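Local coordinates for protein Ton_1535 (Thermococcus onnurineus, PDB 3ZPJ) that is of unknown function but folds as an all-helical alpha-solenoid, a superhelix of stacked helices containing a left-handed helical turn, at residues 8-11 with 17-20; 24-27 with 31-34; 71-76 with 101-106; 80-85 with 121-126. All coordinates share one frame; numbering follows the deposited sequence.

In the fold
All four contacts lie in the N-terminal part of the solenoid, within its first seven helices. Contact 1, partly buried, joins helices 2-12 and 16-22 through aliphatic groups, with a glutamate at its exposed border. Contact 2, also partly buried and about 13 Å away between centres, follows directly in sequence and ties the loop before helix 29-45 to that helix by an amide hydrogen bond. Contacts 3 and 4 share helix 70-86, which meets helix 90-104 in a buried contact of alanines and aliphatic stems, and helix 110-126 through a partly buried serine-histidine bond. Val33 of contact 2 packs on the backbone of Ala76 and on Ile80, bringing contacts 2, 3 and 4 together at helix 70-86, while contact 1 stands apart.

Contact 1. Residues 8-11 with 17-20; sequences NLLV and EEAL
Leu10 packs against Ala19 and Glu18 in a partly buried helix-helix contact at the N-terminal end of the solenoid, where helix 2-12 turns back into helix 16-22. The backbones come close at Leu10 and Ala19, with their CA atoms 5.5 Å apart. Leu10 places CG anti to its carbonyl carbon (chi1 -79°), and its two methyls then divide the work. Its CD1 rests on the backbone of Ala19, 3.9 Å from Ala19 CA, while Leu10 CD2 lies 3.4 Å from Glu18 OE1. Leu10 and Glu18 cross at about a right angle, and the extended Glu18 chain brings OE1 to the methyl. Ala19 CB completes the apolar patch: it lies 4.0 Å from Leu10 CB and 3.8 Å from Val11 CG2. Cutting Leu10 back to an alanine would probably open a gap over the Ala19 backbone and leave the Glu18 carboxylate without the methyl it rests against. No hydrogen bond crosses between the segments. Val11 and Leu20 also touch Ile39 of helix 29-45, which joins this pair to the next helix. Successive helices packed side by side in this way are consistent with the alpha-solenoid fold.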
loop_
_atom_site.group_PDB
_atom_site.type_symbol
_atom_site.label_atom_id
_atom_site.label_comp_id
_atom_site.label_asym_id
_atom_site.label_seq_id
_atom_site.Cartn_x
_atom_site.Cartn_y
_atom_site.Cartn_z
ATOM N N ASN A 8 9.914 7.414 -27.194
ATOM C CA ASN A 8 8.704 6.615 -27.003
ATOM C C ASN A 8 8.081 6.203 -28.326
ATOM O O ASN A 8 7.626 5.075 -28.482
ATOM C CB ASN A 8 7.667 7.376 -26.176
ATOM C CG ASN A 8 7.983 7.368 -24.698
ATOM O OD1 ASN A 8 8.426 6.358 -24.155
ATOM N ND2 ASN A 8 7.759 8.502 -24.035
ATOM N N LEU A 9 8.074 7.130 -29.274
ATOM C CA LEU A 9 7.389 6.932 -30.533
ATOM C C LEU A 9 8.142 5.876 -31.334
ATOM O O LEU A 9 7.539 4.953 -31.879
ATOM C CB LEU A 9 7.311 8.265 -31.288
ATOM C CG LEU A 9 6.488 8.496 -32.563
ATOM C CD1 LEU A 9 7.372 8.340 -33.764
ATOM C CD2 LEU A 9 5.248 7.592 -32.675
ATOM N N LEU A 10 9.463 6.013 -31.382
ATOM C CA LEU A 10 10.327 5.036 -32.028
ATOM C C LEU A 10 10.127 3.630 -31.437
ATOM O O LEU A 10 10.255 2.627 -32.139
ATOM C CB LEU A 10 11.792 5.459 -31.892
ATOM C CG LEU A 10 12.323 6.545 -32.821
ATOM C CD1 LEU A 10 13.579 7.136 -32.247
ATOM C CD2 LEU A 10 12.608 5.990 -34.209
ATOM N N VAL A 11 9.806 3.565 -30.150
ATOM C CA VAL A 11 9.589 2.287 -29.492
ATOM C C VAL A 11 8.246 1.714 -29.931
ATOM O O VAL A 11 8.133 0.527 -30.256
ATOM C CB VAL A 11 9.664 2.424 -27.947
ATOM C CG1 VAL A 11 9.052 1.214 -27.256
ATOM C CG2 VAL A 11 11.110 2.615 -27.507
ATOM N N GLU A 17 16.429 -0.142 -32.060
ATOM C CA GLU A 17 17.830 0.224 -32.213
ATOM C C GLU A 17 18.003 1.739 -32.310
ATOM O O GLU A 17 18.977 2.297 -31.803
ATOM C CB GLU A 17 18.419 -0.469 -33.438
ATOM C CG GLU A 17 19.876 -0.134 -33.722
ATOM C CD GLU A 17 20.432 -0.964 -34.876
ATOM O OE1 GLU A 17 19.942 -2.099 -35.087
ATOM O OE2 GLU A 17 21.347 -0.480 -35.580
ATOM N N GLU A 18 17.042 2.399 -32.952
ATOM C CA GLU A 18 17.114 3.841 -33.141
ATOM C C GLU A 18 16.758 4.593 -31.875
ATOM O O GLU A 18 17.364 5.615 -31.575
ATOM C CB GLU A 18 16.189 4.279 -34.257
ATOM C CG GLU A 18 16.851 4.357 -35.593
ATOM C CD GLU A 18 15.862 4.764 -36.654
ATOM O OE1 GLU A 18 15.179 5.791 -36.449
ATOM O OE2 GLU A 18 15.747 4.044 -37.669
ATOM N N ALA A 19 15.762 4.085 -31.154
ATOM C CA ALA A 19 15.385 4.633 -29.858
ATOM C C ALA A 19 16.574 4.668 -28.923
ATOM O O ALA A 19 16.813 5.670 -28.238
ATOM C CB ALA A 19 14.272 3.810 -29.227
ATOM N N LEU A 20 17.306 3.559 -28.886
ATOM C CA LEU A 20 18.426 3.441 -27.972
ATOM C C LEU A 20 19.545 4.365 -28.419
ATOM O O LEU A 20 20.298 4.883 -27.597
ATOM C CB LEU A 20 18.911 1.993 -27.890
ATOM C CG LEU A 20 17.835 0.985 -27.475
ATOM C CD1 LEU A 20 18.335 -0.438 -27.662
ATOM C CD2 LEU A 20 17.344 1.224 -26.041
#

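Contact 2. Residues 24-27 with 31-34; sequences YEIE and EQVQ
Gln32 reaches from helix 29-45 to the loop before it and donates a hydrogen bond to the backbone carbonyl of Ile26, with NE2 2.8 Å from Ile26 O. The bond is bent, with an N-H...O angle of 133°, and the donor is tilted 22° from the carbonyl plane. Beyond CG the Gln32 chain is extended, which carries its amide out to the loop. The same nitrogen lies 3.5 Å from Tyr24 CA, and the amide plane stands 77° from the Tyr24 ring. Packing is tight beside this bond: Ile26 CB meets Gln32 CG at 3.7 Å, and Ile26 CG2 sits against the Glu31 stem, 3.7 Å from Glu31 CG. An alanine in place of Gln32 would probably leave Ile26 O without this donor and uncover one flank of the Ile26 side chain. Toward solvent the contact is looser, for Tyr24 and Glu27 are exposed and Glu31 only partly covered. At the start of the helix, Glu31 N is hydrogen-bonded to Asp28 OD2. Ile26 continues onto Thr3 and Leu4 of helix 2-12, whereas Tyr24 and Gln32 both touch Ile63 of helix 53-66, so the loop is packed between these two helices and helix 29-45.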
loop_
_atom_site.group_PDB
_atom_site.type_symbol
_atom_site.label_atom_id
_atom_site.label_comp_id
_atom_site.label_asym_id
_atom_site.label_seq_id
_atom_site.Cartn_x
_atom_site.Cartn_y
_atom_site.Cartn_z
ATOM N N TYR A 24 21.265 8.792 -26.009
ATOM C CA TYR A 24 22.476 9.541 -25.719
ATOM C C TYR A 24 22.306 11.029 -25.987
ATOM O O TYR A 24 23.084 11.859 -25.518
ATOM C CB TYR A 24 23.650 8.890 -26.433
ATOM C CG TYR A 24 23.711 7.451 -25.984
ATOM C CD1 TYR A 24 24.294 7.114 -24.768
ATOM C CD2 TYR A 24 23.095 6.445 -26.718
ATOM C CE1 TYR A 24 24.313 5.803 -24.322
ATOM C CE2 TYR A 24 23.106 5.133 -26.281
ATOM C CZ TYR A 24 23.717 4.816 -25.082
ATOM O OH TYR A 24 23.731 3.510 -24.644
ATOM N N GLU A 25 21.233 11.369 -26.683
ATOM C CA GLU A 25 20.840 12.762 -26.816
ATOM C C GLU A 25 20.214 13.274 -25.523
ATOM O O GLU A 25 19.852 14.441 -25.421
ATOM C CB GLU A 25 19.887 12.944 -27.998
ATOM C CG GLU A 25 20.552 12.665 -29.338
ATOM C CD GLU A 25 19.606 12.812 -30.512
ATOM O OE1 GLU A 25 18.441 13.209 -30.293
ATOM O OE2 GLU A 25 20.032 12.533 -31.654
ATOM N N ILE A 26 20.074 12.394 -24.538
ATOM C CA ILE A 26 19.640 12.818 -23.222
ATOM C C ILE A 26 20.852 13.309 -22.454
ATOM O O ILE A 26 21.891 12.650 -22.439
ATOM C CB ILE A 26 18.959 11.687 -22.451
ATOM C CG1 ILE A 26 17.663 11.289 -23.155
ATOM C CG2 ILE A 26 18.662 12.115 -21.004
ATOM C CD1 ILE A 26 16.837 10.316 -22.369
ATOM N N GLU A 27 20.720 14.476 -21.834
ATOM C CA GLU A 27 21.825 15.076 -21.102
ATOM C C GLU A 27 22.212 14.243 -19.889
ATOM O O GLU A 27 23.295 13.656 -19.831
ATOM C CB GLU A 27 21.459 16.491 -20.662
ATOM C CG GLU A 27 21.340 17.472 -21.811
ATOM C CD GLU A 27 21.004 18.881 -21.345
ATOM O OE1 GLU A 27 19.922 19.074 -20.736
ATOM O OE2 GLU A 27 21.826 19.794 -21.588
ATOM N N GLU A 31 18.982 10.160 -16.020
ATOM C CA GLU A 31 17.833 10.189 -16.907
ATOM C C GLU A 31 17.970 9.142 -18.024
ATOM O O GLU A 31 17.007 8.466 -18.371
ATOM C CB GLU A 31 17.645 11.592 -17.478
ATOM C CG GLU A 31 16.308 11.810 -18.159
ATOM C CD GLU A 31 15.145 11.765 -17.191
ATOM O OE1 GLU A 31 15.377 11.884 -15.967
ATOM O OE2 GLU A 31 13.998 11.610 -17.664
ATOM N N GLN A 32 19.174 8.985 -18.565
ATOM C CA GLN A 32 19.421 7.924 -19.547
ATOM C C GLN A 32 19.100 6.544 -18.975
ATOM O O GLN A 32 18.610 5.679 -19.682
ATOM C CB GLN A 32 20.871 7.959 -20.038
ATOM C CG GLN A 32 21.219 9.205 -20.823
ATOM C CD GLN A 32 22.646 9.188 -21.308
ATOM O OE1 GLN A 32 23.458 8.416 -20.813
ATOM N NE2 GLN A 32 22.963 10.034 -22.283
ATOM N N VAL A 33 19.366 6.355 -17.686
ATOM C CA VAL A 33 19.209 5.062 -17.055
ATOM C C VAL A 33 17.741 4.777 -16.773
ATOM O O VAL A 33 17.278 3.653 -16.978
ATOM C CB VAL A 33 20.051 4.973 -15.760
ATOM C CG1 VAL A 33 19.803 3.665 -15.036
ATOM C CG2 VAL A 33 21.501 5.098 -16.096
ATOM N N GLN A 34 17.038 5.802 -16.283
ATOM C CA GLN A 34 15.582 5.820 -16.191
ATOM C C GLN A 34 14.931 5.400 -17.501
ATOM O O GLN A 34 14.047 4.550 -17.529
ATOM C CB GLN A 34 15.085 7.237 -15.875
ATOM C CG GLN A 34 15.417 7.748 -14.495
ATOM C CD GLN A 34 14.475 7.212 -13.446
ATOM O OE1 GLN A 34 13.795 6.204 -13.665
ATOM N NE2 GLN A 34 14.418 7.887 -12.294
#

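Contact 3. Residues 71-76 with 101-106; sequences ANKAVA and IDEANE
Ala74 and Glu103 bring helix 70-86 against the C-terminal end of helix 90-104, a buried helix-helix contact of the alpha-solenoid. The apolar part joins the Ala74 methyl to the first carbon of the Glu103 side chain: the CA atoms of Ala74 and Glu103 are 5.4 Å apart, and Ala74 CB lies 4.0 Å from Glu103 CB. The methyl of Ala74 also approaches the backbone of the neighbouring helix, 4.2 Å from Ala104 N. Beyond this contact, Ala74 touches Val116 and Ala104 touches Leu117, both of helix 110-126, which extends the apolar packing to a third helix. The second kind of interaction is between a carboxylate and an aliphatic stem. Glu103 is bent at chi2 (-65°), which folds its carboxylate over the Lys73 chain, the two side chains crossing obliquely. Charge plays a more distant part: Lys73 NZ and Glu103 OE2 are 5.7 Å apart and form no salt bridge, although their opposite charges may still attract. The ammonium group leads away to hydrogen-bond Lys65 O and Ala64 O at the end of helix 53-66, joining a further helix to this pair. Of Lys73, the Glu103 carboxylate meets the methylene stem, with Lys73 CD 3.6 Å from Glu103 OE1.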
loop_
_atom_site.group_PDB
_atom_site.type_symbol
_atom_site.label_atom_id
_atom_site.label_comp_id
_atom_site.label_asym_id
_atom_site.label_seq_id
_atom_site.Cartn_x
_atom_site.Cartn_y
_atom_site.Cartn_z
ATOM N N ALA A 71 26.521 9.791 -5.122
ATOM C CA ALA A 71 25.068 9.903 -5.042
ATOM C C ALA A 71 24.415 9.470 -6.338
ATOM O O ALA A 71 23.430 8.729 -6.325
ATOM C CB ALA A 71 24.642 11.333 -4.693
ATOM N N ASN A 72 24.942 9.944 -7.465
ATOM C CA ASN A 72 24.336 9.612 -8.757
ATOM C C ASN A 72 24.426 8.117 -9.041
ATOM O O ASN A 72 23.472 7.502 -9.509
ATOM C CB ASN A 72 24.977 10.410 -9.899
ATOM C CG ASN A 72 24.590 11.879 -9.881
ATOM O OD1 ASN A 72 23.535 12.245 -9.382
ATOM N ND2 ASN A 72 25.465 12.731 -10.413
ATOM N N LYS A 73 25.585 7.554 -8.733
ATOM C CA LYS A 73 25.862 6.145 -8.946
ATOM C C LYS A 73 24.912 5.301 -8.134
ATOM O O LYS A 73 24.399 4.284 -8.602
ATOM C CB LYS A 73 27.288 5.842 -8.498
ATOM C CG LYS A 73 28.021 4.813 -9.347
ATOM C CD LYS A 73 29.529 4.816 -9.022
ATOM C CE LYS A 73 30.309 3.862 -9.916
ATOM N NZ LYS A 73 30.557 4.494 -11.249
ATOM N N ALA A 74 24.707 5.739 -6.898
ATOM C CA ALA A 74 23.848 5.046 -5.962
ATOM C C ALA A 74 22.434 5.000 -6.513
ATOM O O ALA A 74 21.798 3.948 -6.480
ATOM C CB ALA A 74 23.879 5.721 -4.605
ATOM N N VAL A 75 21.953 6.126 -7.036
ATOM C CA VAL A 75 20.602 6.160 -7.581
ATOM C C VAL A 75 20.539 5.298 -8.830
ATOM O O VAL A 75 19.611 4.513 -9.001
ATOM C CB VAL A 75 20.122 7.591 -7.888
ATOM C CG1 VAL A 75 18.706 7.557 -8.428
ATOM C CG2 VAL A 75 20.157 8.443 -6.621
ATOM N N ALA A 76 21.551 5.411 -9.685
ATOM C CA ALA A 76 21.566 4.633 -10.918
ATOM C C ALA A 76 21.536 3.123 -10.635
ATOM O O ALA A 76 20.730 2.383 -11.217
ATOM C CB ALA A 76 22.766 5.000 -11.766
ATOM N N ILE A 101 24.115 0.717 -1.792
ATOM C CA ILE A 101 24.531 0.891 -0.398
ATOM C C ILE A 101 25.998 1.342 -0.264
ATOM O O ILE A 101 26.299 2.300 0.452
ATOM C CB ILE A 101 24.381 -0.438 0.398
ATOM C CG1 ILE A 101 22.902 -0.786 0.608
ATOM C CG2 ILE A 101 25.141 -0.369 1.727
ATOM C CD1 ILE A 101 22.158 0.249 1.339
ATOM N N ASP A 102 26.910 0.643 -0.931
ATOM C CA ASP A 102 28.337 0.966 -0.796
ATOM C C ASP A 102 28.643 2.388 -1.223
ATOM O O ASP A 102 29.403 3.089 -0.557
ATOM C CB ASP A 102 29.203 0.019 -1.609
ATOM C CG ASP A 102 29.170 -1.384 -1.087
ATOM O OD1 ASP A 102 29.008 -1.556 0.141
ATOM O OD2 ASP A 102 29.297 -2.312 -1.915
ATOM N N GLU A 103 28.050 2.796 -2.340
ATOM C CA GLU A 103 28.207 4.151 -2.858
ATOM C C GLU A 103 27.610 5.206 -1.928
ATOM O O GLU A 103 28.220 6.250 -1.696
ATOM C CB GLU A 103 27.600 4.260 -4.250
ATOM C CG GLU A 103 28.333 3.400 -5.274
ATOM C CD GLU A 103 29.755 3.865 -5.506
ATOM O OE1 GLU A 103 29.985 5.093 -5.430
ATOM O OE2 GLU A 103 30.640 3.009 -5.752
ATOM N N ALA A 104 26.425 4.926 -1.392
ATOM C CA ALA A 104 25.822 5.781 -0.370
ATOM C C ALA A 104 26.787 6.039 0.795
ATOM O O ALA A 104 26.953 7.173 1.233
ATOM C CB ALA A 104 24.547 5.162 0.139
ATOM N N ASN A 105 27.430 4.986 1.285
ATOM C CA ASN A 105 28.344 5.114 2.415
ATOM C C ASN A 105 29.619 5.871 2.076
ATOM O O ASN A 105 30.505 5.987 2.915
ATOM C CB ASN A 105 28.704 3.738 2.990
ATOM C CG ASN A 105 27.595 3.153 3.848
ATOM O OD1 ASN A 105 26.802 3.884 4.430
ATOM N ND2 ASN A 105 27.544 1.829 3.938
ATOM N N GLU A 106 29.719 6.375 0.851
ATOM C CA GLU A 106 30.898 7.134 0.439
ATOM C C GLU A 106 30.592 8.628 0.489
ATOM O O GLU A 106 31.494 9.465 0.452
ATOM C CB GLU A 106 31.350 6.712 -0.963
ATOM C CG GLU A 106 32.841 6.478 -1.090
ATOM C CD GLU A 106 33.394 5.535 -0.030
ATOM O OE1 GLU A 106 32.663 4.616 0.401
ATOM O OE2 GLU A 106 34.566 5.717 0.373
#

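Contact 4. Residues 80-85 with 121-126; sequences IASTLA and AYHLAI
Helices 70-86 and 110-126 approach at Ser82 and His123, whose CA atoms are 5.6 Å apart. Their side chains meet in the one hydrogen bond that crosses between segments 80-85 and 121-126, with Ser82 OG 3.2 Å from His123 ND1. The hydroxyl comes to the edge of the imidazole, near the ring plane, and either group could be the donor. Ser82 holds OG between its backbone N and carbonyl carbon (chi1 63°), turned to the ring nitrogen, while His123 has CG anti to its own carbonyl carbon (chi1 -71°), which swings the ring toward the serine. Ser82 CB is also pressed on the backbone of the other helix, 3.4 Å from His123 O. Ile126, one turn further on, adds a looser touch, its CG2 4.3 Å from Ser82 CB. The imidazole has Tyr122 CD2 over the centre of one face, 4.1 Å above the plane, and the Tyr122 ring in turn carries Ile126 CG1 on one of its own faces.

Within helix 70-86 the hydroxyl of Thr83 turns back along its own helix: Thr83 OG1 donates to Ile80 O at 3.2 Å. That carbonyl also accepts the backbone bond from Leu84 N, and both donors arrive from the same face of its plane. Around the pair, Phe97 of helix 90-104 touches both Ala81 and Leu124, so the intervening helix packs on both partners. A pair of helices two apart in sequence, bridged by the helix between them, is consistent with the stacked helical layers of an alpha-solenoid.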
loop_
_atom_site.group_PDB
_atom_site.type_symbol
_atom_site.label_atom_id
_atom_site.label_comp_id
_atom_site.label_asym_id
_atom_site.label_seq_id
_atom_site.Cartn_x
_atom_site.Cartn_y
_atom_site.Cartn_z
ATOM N N ILE A 80 18.630 0.346 -11.630
ATOM C CA ILE A 80 18.956 -0.934 -12.236
ATOM C C ILE A 80 18.497 -2.089 -11.346
ATOM O O ILE A 80 17.963 -3.092 -11.827
ATOM C CB ILE A 80 20.473 -1.013 -12.488
ATOM C CG1 ILE A 80 20.851 -0.018 -13.597
ATOM C CG2 ILE A 80 20.897 -2.441 -12.803
ATOM C CD1 ILE A 80 22.335 0.229 -13.741
ATOM N N ALA A 81 18.693 -1.923 -10.043
ATOM C CA ALA A 81 18.380 -2.964 -9.061
ATOM C C ALA A 81 16.900 -3.318 -8.997
ATOM O O ALA A 81 16.553 -4.486 -8.964
ATOM C CB ALA A 81 18.869 -2.560 -7.682
ATOM N N SER A 82 16.034 -2.311 -8.955
ATOM C CA SER A 82 14.604 -2.588 -8.866
ATOM C C SER A 82 14.046 -3.168 -10.168
ATOM O O SER A 82 13.163 -4.017 -10.120
ATOM C CB SER A 82 13.785 -1.377 -8.373
ATOM O OG SER A 82 13.864 -0.277 -9.251
ATOM N N THR A 83 14.589 -2.770 -11.319
ATOM C CA THR A 83 14.103 -3.333 -12.576
ATOM C C THR A 83 14.491 -4.812 -12.740
ATOM O O THR A 83 13.713 -5.610 -13.283
ATOM C CB THR A 83 14.506 -2.487 -13.821
ATOM O OG1 THR A 83 15.853 -2.760 -14.182
ATOM C CG2 THR A 83 14.367 -1.010 -13.531
ATOM N N LEU A 84 15.679 -5.179 -12.266
ATOM C CA LEU A 84 16.080 -6.586 -12.254
ATOM C C LEU A 84 15.151 -7.362 -11.350
ATOM O O LEU A 84 14.745 -8.475 -11.668
ATOM C CB LEU A 84 17.507 -6.760 -11.743
ATOM C CG LEU A 84 18.625 -6.207 -12.613
ATOM C CD1 LEU A 84 19.946 -6.345 -11.882
ATOM C CD2 LEU A 84 18.656 -6.924 -13.963
ATOM N N ALA A 85 14.823 -6.763 -10.214
ATOM C CA ALA A 85 13.959 -7.402 -9.233
ATOM C C ALA A 85 12.544 -7.594 -9.774
ATOM O O ALA A 85 11.932 -8.639 -9.555
ATOM C CB ALA A 85 13.944 -6.610 -7.944
ATOM N N ALA A 121 15.872 3.065 -0.620
ATOM C CA ALA A 121 14.802 2.400 0.106
ATOM C C ALA A 121 13.527 2.366 -0.741
ATOM O O ALA A 121 12.795 1.377 -0.748
ATOM C CB ALA A 121 14.539 3.105 1.418
ATOM N N TYR A 122 13.251 3.455 -1.451
ATOM C CA TYR A 122 12.052 3.500 -2.270
ATOM C C TYR A 122 12.156 2.455 -3.366
ATOM O O TYR A 122 11.165 1.761 -3.651
ATOM C CB TYR A 122 11.827 4.888 -2.865
ATOM C CG TYR A 122 10.800 4.905 -3.973
ATOM C CD1 TYR A 122 9.444 4.900 -3.681
ATOM C CD2 TYR A 122 11.184 4.915 -5.311
ATOM C CE1 TYR A 122 8.498 4.907 -4.678
ATOM C CE2 TYR A 122 10.240 4.904 -6.318
ATOM C CZ TYR A 122 8.897 4.916 -5.992
ATOM O OH TYR A 122 7.943 4.928 -6.984
ATOM N N HIS A 123 13.355 2.314 -3.952
ATOM C CA HIS A 123 13.557 1.291 -4.984
ATOM C C HIS A 123 13.452 -0.133 -4.447
ATOM O O HIS A 123 12.889 -1.016 -5.110
ATOM C CB HIS A 123 14.820 1.537 -5.803
ATOM C CG HIS A 123 14.686 2.708 -6.719
ATOM N ND1 HIS A 123 14.061 2.621 -7.945
ATOM C CD2 HIS A 123 15.035 4.007 -6.567
ATOM C CE1 HIS A 123 14.049 3.813 -8.513
ATOM N NE2 HIS A 123 14.632 4.671 -7.701
ATOM N N LEU A 124 13.926 -0.343 -3.225
ATOM C CA LEU A 124 13.761 -1.632 -2.579
ATOM C C LEU A 124 12.276 -1.986 -2.438
ATOM O O LEU A 124 11.888 -3.147 -2.571
ATOM C CB LEU A 124 14.432 -1.627 -1.211
ATOM C CG LEU A 124 15.943 -1.853 -1.216
ATOM C CD1 LEU A 124 16.498 -1.484 0.147
ATOM C CD2 LEU A 124 16.266 -3.324 -1.567
ATOM N N ALA A 125 11.447 -0.986 -2.172
ATOM C CA ALA A 125 10.004 -1.228 -2.033
ATOM C C ALA A 125 9.366 -1.531 -3.374
ATOM O O ALA A 125 8.591 -2.471 -3.484
ATOM C CB ALA A 125 9.306 -0.056 -1.371
ATOM N N ILE A 126 9.691 -0.733 -4.387
ATOM C CA ILE A 126 9.253 -0.992 -5.764
ATOM C C ILE A 126 9.644 -2.406 -6.188
ATOM O O ILE A 126 8.898 -3.087 -6.887
ATOM C CB ILE A 126 9.892 0.008 -6.766
ATOM C CG1 ILE A 126 9.402 1.429 -6.526
ATOM C CG2 ILE A 126 9.597 -0.382 -8.182
ATOM C CD1 ILE A 126 7.990 1.523 -6.089
#